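Local coordinates for T-lymphoma invasion and metastasis-inducing protein 1 (Homo sapiens, PDB 4K2P) that acts as a Rac guanine nucleotide exchange factor whose PH-CC-Ex region probably binds phosphoinositides and protein partners such as Par-3, at residues N184-Q189 with A215-P220; G12-K17 with F101-Q106; A115-C120 with R196-S201. The protein carries 5 engineered substitutions. All blocks are in the same frame, centred on the assembly; numbering follows the deposited sequence.

Contact 1 (N184-Q189 with A215-P220). With CA (calcium ion), chain E.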
# COMPACT_ATOMS: atom_id res chain seq x y z
N ASN A 184 6.05 13.58 -7.25
CA ASN A 184 7.20 12.73 -6.97
C ASN A 184 7.32 12.49 -5.48
O ASN A 184 7.64 11.39 -5.05
CB ASN A 184 8.51 13.36 -7.46
CG ASN A 184 8.63 13.37 -8.96
OD1 ASN A 184 7.85 12.74 -9.67
ND2 ASN A 184 9.64 14.07 -9.46
N LEU A 185 7.06 13.54 -4.71
CA LEU A 185 7.20 13.49 -3.27
C LEU A 185 6.11 12.62 -2.64
O LEU A 185 6.36 11.93 -1.67
CB LEU A 185 7.20 14.91 -2.69
CG LEU A 185 8.50 15.67 -2.95
CD1 LEU A 185 8.35 17.16 -2.69
CD2 LEU A 185 9.62 15.10 -2.11
N GLU A 186 4.91 12.63 -3.23
CA GLU A 186 3.85 11.73 -2.79
C GLU A 186 4.27 10.28 -2.97
O GLU A 186 4.05 9.45 -2.09
CB GLU A 186 2.57 11.95 -3.58
CG GLU A 186 1.75 13.13 -3.15
CD GLU A 186 0.45 13.19 -3.92
OE1 GLU A 186 0.49 13.08 -5.17
OE2 GLU A 186 -0.62 13.30 -3.29
N GLN A 187 4.87 9.99 -4.12
CA GLN A 187 5.32 8.65 -4.47
C GLN A 187 6.44 8.21 -3.54
O GLN A 187 6.44 7.08 -3.06
CB GLN A 187 5.78 8.62 -5.93
CG GLN A 187 6.41 7.32 -6.41
CD GLN A 187 5.42 6.19 -6.57
OE1 GLN A 187 4.63 6.18 -7.51
NE2 GLN A 187 5.46 5.23 -5.65
N PHE A 188 7.37 9.12 -3.27
CA PHE A 188 8.53 8.81 -2.45
C PHE A 188 8.13 8.55 -1.00
O PHE A 188 8.67 7.65 -0.36
CB PHE A 188 9.56 9.95 -2.48
CG PHE A 188 10.30 10.10 -3.79
CD1 PHE A 188 10.48 9.03 -4.65
CD2 PHE A 188 10.83 11.33 -4.14
CE1 PHE A 188 11.16 9.20 -5.85
CE2 PHE A 188 11.52 11.49 -5.33
CZ PHE A 188 11.68 10.42 -6.18
N GLN A 189 7.19 9.34 -0.49
CA GLN A 189 6.76 9.24 0.90
C GLN A 189 5.96 7.97 1.11
O GLN A 189 5.98 7.38 2.19
CB GLN A 189 5.92 10.44 1.31
CG GLN A 189 6.70 11.74 1.40
CD GLN A 189 7.62 11.80 2.60
OE1 GLN A 189 7.70 10.86 3.38
NE2 GLN A 189 8.32 12.91 2.74
N ALA A 215 -0.68 13.49 5.69
CA ALA A 215 -0.40 14.92 5.59
C ALA A 215 0.36 15.26 4.30
O ALA A 215 0.37 16.40 3.87
CB ALA A 215 0.38 15.40 6.80
N PHE A 216 0.97 14.26 3.67
CA PHE A 216 1.71 14.47 2.42
C PHE A 216 0.83 14.38 1.18
O PHE A 216 1.29 14.65 0.08
CB PHE A 216 2.85 13.45 2.30
CG PHE A 216 3.99 13.72 3.23
CD1 PHE A 216 4.79 14.83 3.05
CD2 PHE A 216 4.26 12.86 4.28
CE1 PHE A 216 5.84 15.09 3.90
CE2 PHE A 216 5.30 13.12 5.15
CZ PHE A 216 6.09 14.23 4.95
N ALA A 217 -0.43 14.00 1.35
CA ALA A 217 -1.35 13.96 0.22
C ALA A 217 -1.57 15.37 -0.32
O ALA A 217 -1.93 16.28 0.42
CB ALA A 217 -2.68 13.32 0.63
N SER A 218 -1.38 15.52 -1.62
CA SER A 218 -1.59 16.79 -2.31
C SER A 218 -3.07 17.11 -2.43
O SER A 218 -3.91 16.27 -2.11
CB SER A 218 -0.96 16.73 -3.70
OG SER A 218 -1.76 15.96 -4.57
N ARG A 219 -3.40 18.33 -2.86
CA ARG A 219 -4.80 18.71 -3.01
C ARG A 219 -5.53 17.82 -4.01
O ARG A 219 -6.61 17.33 -3.70
CB ARG A 219 -4.93 20.18 -3.39
CG ARG A 219 -6.38 20.64 -3.48
CD ARG A 219 -6.49 22.10 -3.86
NE ARG A 219 -7.86 22.46 -4.22
CZ ARG A 219 -8.66 23.26 -3.51
NH1 ARG A 219 -8.25 23.78 -2.38
NH2 ARG A 219 -9.88 23.52 -3.94
N PRO A 220 -4.93 17.57 -5.19
CA PRO A 220 -5.65 16.69 -6.13
C PRO A 220 -5.90 15.29 -5.58
O PRO A 220 -6.95 14.70 -5.85
CB PRO A 220 -4.72 16.62 -7.34
CG PRO A 220 -3.83 17.80 -7.24
CD PRO A 220 -3.74 18.19 -5.80
CA CA E . 6.82 11.52 -11.34
O HOH W 1 -0.27 15.35 -6.76
O HOH W 2 7.09 9.40 -12.52
O HOH W 3 5.45 13.46 -11.11
O HOH W 4 6.30 12.23 -13.60
O HOH W 5 6.41 10.13 -9.38
O HOH W 6 9.23 11.56 -11.78
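Glu-186 reaches from helix 168-203 to Ser-218, in the turn that opens helix 219-228. Two residues before it, Asn-184 turns to a calcium ion instead: its OD1 binds the metal at 2.3 Å, five waters complete the six ligands, and ND2 is hydrogen-bonded to Asp-151 of helix 133-161. The Glu-186 chain runs extended beyond CG, passing the carbonyl of Phe-216 with CG 3.6 Å from its O, and brings OE2 to the backbone N of Ser-218 at 2.9 Å. That bond is nearly straight at the hydrogen, but the N-H arrives from above the carboxylate plane, 45° out of it. OE2 also lies 3.2 Å from Ser-218 OG and is hydrogen-bonded by Thr-221 OG1, while OE1 forms a salt bridge with Arg-243. A water bridges Glu-186 OE1 and Ser-218 OG. Ser-218 is the N-cap of helix 219-228, so a buried carboxylate from another helix sits at this helix start within the CC-Ex domain; the positive end of the helix dipole would probably favour its charge. At Gln-189 the chain bends at chi2 (-73°), which lays the amide over one face of the Phe-216 ring, the planes 11° apart. CD stands above the ring centre, NE2 comes within 3.4 Å of Phe-216 CZ, and CG makes a CH-pi contact, 3.9 Å from the ring centroid.

Contact 2 (G12-K17 with F101-Q106)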
# COMPACT_ATOMS: atom_id res chain seq x y z
N GLY A 12 -5.27 -19.02 7.04
CA GLY A 12 -6.35 -18.98 8.00
C GLY A 12 -7.68 -18.60 7.38
O GLY A 12 -7.74 -18.13 6.26
N ALA A 13 -8.75 -18.81 8.13
CA ALA A 13 -10.09 -18.46 7.69
C ALA A 13 -10.32 -16.96 7.92
O ALA A 13 -10.14 -16.46 9.02
CB ALA A 13 -11.12 -19.29 8.43
N LEU A 14 -10.69 -16.26 6.85
CA LEU A 14 -10.93 -14.82 6.89
C LEU A 14 -12.22 -14.47 6.19
O LEU A 14 -12.59 -15.11 5.20
CB LEU A 14 -9.79 -14.07 6.22
CG LEU A 14 -8.40 -14.21 6.83
CD1 LEU A 14 -7.33 -13.60 5.90
CD2 LEU A 14 -8.36 -13.56 8.20
N ALA A 15 -12.92 -13.45 6.70
CA ALA A 15 -13.98 -12.80 5.94
C ALA A 15 -13.29 -11.79 5.03
O ALA A 15 -12.32 -11.16 5.43
CB ALA A 15 -14.98 -12.13 6.86
N VAL A 16 -13.79 -11.64 3.81
CA VAL A 16 -13.11 -10.86 2.77
C VAL A 16 -14.12 -10.06 1.97
O VAL A 16 -15.24 -10.51 1.73
CB VAL A 16 -12.32 -11.76 1.81
CG1 VAL A 16 -11.52 -10.91 0.81
CG2 VAL A 16 -11.37 -12.68 2.59
N LYS A 17 -13.71 -8.86 1.57
CA LYS A 17 -14.57 -7.93 0.87
C LYS A 17 -13.71 -7.06 -0.05
O LYS A 17 -12.76 -6.45 0.42
CB LYS A 17 -15.31 -7.08 1.90
CG LYS A 17 -16.33 -6.12 1.40
CD LYS A 17 -17.02 -5.53 2.60
CE LYS A 17 -18.08 -4.55 2.22
NZ LYS A 17 -19.17 -4.54 3.22
N PHE A 101 -10.19 -7.49 5.10
CA PHE A 101 -10.14 -8.80 5.72
C PHE A 101 -10.55 -8.66 7.19
O PHE A 101 -10.16 -7.69 7.84
CB PHE A 101 -8.73 -9.39 5.65
CG PHE A 101 -8.18 -9.53 4.27
CD1 PHE A 101 -8.40 -10.69 3.53
CD2 PHE A 101 -7.41 -8.53 3.72
CE1 PHE A 101 -7.87 -10.83 2.26
CE2 PHE A 101 -6.87 -8.67 2.45
CZ PHE A 101 -7.10 -9.82 1.72
N GLN A 102 -11.32 -9.62 7.70
CA GLN A 102 -11.65 -9.66 9.12
C GLN A 102 -11.16 -10.98 9.73
O GLN A 102 -11.45 -12.07 9.21
CB GLN A 102 -13.15 -9.52 9.37
CG GLN A 102 -13.53 -9.42 10.86
CD GLN A 102 -15.02 -9.59 11.12
OE1 GLN A 102 -15.73 -10.24 10.35
NE2 GLN A 102 -15.50 -9.03 12.23
N THR A 103 -10.40 -10.86 10.81
CA THR A 103 -9.93 -12.00 11.58
C THR A 103 -10.56 -11.98 12.99
O THR A 103 -11.57 -11.30 13.21
CB THR A 103 -8.38 -12.00 11.62
OG1 THR A 103 -7.89 -13.21 12.23
CG2 THR A 103 -7.86 -10.79 12.37
N THR A 104 -9.98 -12.72 13.94
CA THR A 104 -10.66 -13.09 15.18
C THR A 104 -10.17 -12.33 16.41
O THR A 104 -10.85 -12.33 17.43
CB THR A 104 -10.48 -14.59 15.46
OG1 THR A 104 -9.10 -14.95 15.27
CG2 THR A 104 -11.34 -15.42 14.53
N SER A 105 -9.00 -11.72 16.32
CA SER A 105 -8.42 -11.01 17.46
C SER A 105 -7.34 -10.06 17.01
O SER A 105 -6.91 -10.08 15.86
CB SER A 105 -7.84 -12.01 18.47
OG SER A 105 -6.72 -12.69 17.94
N GLN A 106 -6.89 -9.21 17.93
CA GLN A 106 -5.83 -8.26 17.63
C GLN A 106 -4.53 -9.00 17.35
O GLN A 106 -3.76 -8.61 16.47
CB GLN A 106 -5.66 -7.28 18.80
CG GLN A 106 -4.57 -6.24 18.59
CD GLN A 106 -4.77 -5.44 17.33
OE1 GLN A 106 -5.90 -5.23 16.88
NE2 GLN A 106 -3.67 -4.99 16.74
O HOH W 7 -11.98 -14.38 10.56
O HOH W 8 -8.33 -15.78 10.83
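Phe-101 faces Val-16 as a non-hydrogen-bonded pair, the two side chains lying alongside each other and pointing the same way. Starting at its CB, the Phe-101 side chain passes the carbonyl of Ala-15 at 4.0 Å from the O. With CG anti to the carbonyl carbon (chi1 -58°), the ring brings CD1 against two neighbours on the other strand: Val-16 CG2 at 3.7 Å and Leu-14 CD1 at 3.9 Å. CE1, further out, meets both Val-16 methyls, while the ring as a whole packs on Leu-48, Phe-50 and Phe-89. This is the interior of the PH-domain beta-barrel, where strand 10-23 pairs antiparallel with strand 98-102, the last strand before helix 106-128. The adjoining pair, Ala-15 with Gln-102, is hydrogen-bonded in both directions. Gln-102 N gives to Ala-15 O at 2.9 Å, and Ala-15 N gives to Gln-102 O at 3.2 Å. Their side chains take the other sheet face, Ala-15 CB lying 4.0 Å from Gln-102 OE1. Where the pairing ends, two waters take over: one donates to the backbone O of both Ala-13 and Gln-102, the other joins Ala-13 O to Thr-103 OG1.

Contact 3 (A115-C120 with R196-S201)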
# COMPACT_ATOMS: atom_id res chain seq x y z
N ALA A 115 3.07 -11.33 8.48
CA ALA A 115 3.36 -12.35 7.48
C ALA A 115 3.36 -11.76 6.07
O ALA A 115 4.23 -12.09 5.26
CB ALA A 115 2.35 -13.49 7.57
N ILE A 116 2.41 -10.88 5.78
CA ILE A 116 2.30 -10.34 4.43
C ILE A 116 3.46 -9.38 4.16
O ILE A 116 4.04 -9.41 3.08
CB ILE A 116 0.96 -9.64 4.20
CG1 ILE A 116 -0.17 -10.67 4.25
CG2 ILE A 116 0.94 -8.95 2.84
CD1 ILE A 116 -1.55 -10.07 4.41
N HIS A 117 3.80 -8.56 5.14
CA HIS A 117 4.89 -7.60 5.00
C HIS A 117 6.23 -8.32 4.89
O HIS A 117 7.12 -7.87 4.19
CB HIS A 117 4.91 -6.63 6.18
CG HIS A 117 3.90 -5.54 6.07
ND1 HIS A 117 3.59 -4.68 7.10
CD2 HIS A 117 3.11 -5.17 5.03
CE1 HIS A 117 2.66 -3.84 6.71
NE2 HIS A 117 2.35 -4.11 5.45
N SER A 118 6.35 -9.44 5.59
CA SER A 118 7.56 -10.25 5.52
C SER A 118 7.74 -10.81 4.13
O SER A 118 8.85 -10.85 3.61
CB SER A 118 7.52 -11.38 6.54
OG SER A 118 7.74 -10.89 7.85
N ALA A 119 6.64 -11.26 3.54
CA ALA A 119 6.66 -11.79 2.19
C ALA A 119 7.06 -10.70 1.22
O ALA A 119 7.83 -10.94 0.29
CB ALA A 119 5.29 -12.35 1.83
N CYS A 120 6.53 -9.50 1.42
CA CYS A 120 6.85 -8.36 0.55
C CYS A 120 8.31 -8.00 0.68
O CYS A 120 8.96 -7.64 -0.29
CB CYS A 120 5.97 -7.16 0.89
SG CYS A 120 4.26 -7.37 0.37
N ARG A 196 9.24 1.15 5.52
CA ARG A 196 9.28 1.21 6.98
C ARG A 196 8.30 0.21 7.59
O ARG A 196 8.51 -0.27 8.70
CB ARG A 196 8.96 2.62 7.46
CG ARG A 196 10.15 3.55 7.39
CD ARG A 196 9.80 4.96 7.81
NE ARG A 196 10.99 5.81 7.80
CZ ARG A 196 10.99 7.13 7.65
NH1 ARG A 196 9.84 7.77 7.46
NH2 ARG A 196 12.13 7.79 7.67
N CYS A 197 7.24 -0.10 6.86
CA CYS A 197 6.32 -1.13 7.31
C CYS A 197 7.00 -2.48 7.24
O CYS A 197 6.90 -3.29 8.17
CB CYS A 197 5.05 -1.14 6.45
SG CYS A 197 3.86 0.14 6.85
N TYR A 198 7.70 -2.73 6.14
CA TYR A 198 8.39 -4.01 5.93
C TYR A 198 9.46 -4.21 6.98
O TYR A 198 9.61 -5.29 7.55
CB TYR A 198 9.05 -4.06 4.55
CG TYR A 198 8.10 -3.99 3.38
CD1 TYR A 198 6.72 -4.01 3.55
CD2 TYR A 198 8.60 -3.89 2.09
CE1 TYR A 198 5.87 -3.95 2.45
CE2 TYR A 198 7.78 -3.82 1.01
CZ TYR A 198 6.41 -3.84 1.19
OH TYR A 198 5.61 -3.78 0.08
N LEU A 199 10.21 -3.15 7.24
CA LEU A 199 11.31 -3.21 8.18
C LEU A 199 10.78 -3.45 9.59
O LEU A 199 11.36 -4.22 10.34
CB LEU A 199 12.13 -1.92 8.14
CG LEU A 199 13.35 -1.88 9.07
CD1 LEU A 199 14.34 -2.99 8.74
CD2 LEU A 199 14.03 -0.53 9.00
N ALA A 200 9.69 -2.78 9.93
CA ALA A 200 9.10 -2.90 11.25
C ALA A 200 8.62 -4.33 11.48
O ALA A 200 8.75 -4.89 12.57
CB ALA A 200 7.96 -1.92 11.42
N SER A 201 8.07 -4.92 10.43
CA SER A 201 7.52 -6.26 10.51
C SER A 201 8.63 -7.29 10.73
O SER A 201 8.42 -8.27 11.43
CB SER A 201 6.71 -6.58 9.25
OG SER A 201 5.48 -5.87 9.26
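The Tyr-198 ring carries Cys-120 on one face: CB stands 3.3 Å above the ring plane, offset toward the rim, and makes a CH-pi contact 3.8 Å from the centroid. The Cys-120 sulfur lies obliquely beside the same ring. His-117 and Tyr-198 side chains cross at about a right angle, their ring planes at 53°, with His-117 CD2 4.0 Å from Tyr-198 CE1. At the imidazole edge, in its plane, sits Ser-201 OG, hydrogen-bonded to ND1 at 3.1 Å; ND1 lies anti to CA (chi2 169°), turned toward it. The same hydroxyl approaches the backbone O of Cys-197, and Cys-197 CB meets His-117 CE1 at 3.6 Å. The second ring nitrogen, NE2, accepts a hydrogen bond from the backbone N of Val-76, so both nitrogens have partners and the buried imidazole's rotation is set. Tyr-198 OH is tied to Ser-74 O and to Arg-194. The axes of segments 115-120 and 196-201 pass 8.4 Å apart and cross at -112°, laying the second steeply across the C-terminal helix of the PH domain. Ala-115 and Ala-119 pack on Leu-43 of strand 37-44, Ile-116 on Val-76 of strand 75-78, and Tyr-198 and Leu-199 on helix 133-161.

In the fold
Helix 168-203 is shared by contacts 1 and 3, whose centres lie 22 Å apart: one joins it to the start of helix 219-228 within the CC-Ex domain, the other to helix 106-128 of the PH domain. Contact 2 pairs strands 10-23 and 98-102 of the PH domain, the second leading directly into helix 106-128; its centre is 19 Å from that of contact 3. Contact 3 is part of the interface where the two parts meet, while contacts 1 and 2, 31 Å apart between centres, lie on opposite sides of the chain's centre. One calcium ion is bound at contact 1; another lies about 12 Å from the Ser-118 side chain of contact 3.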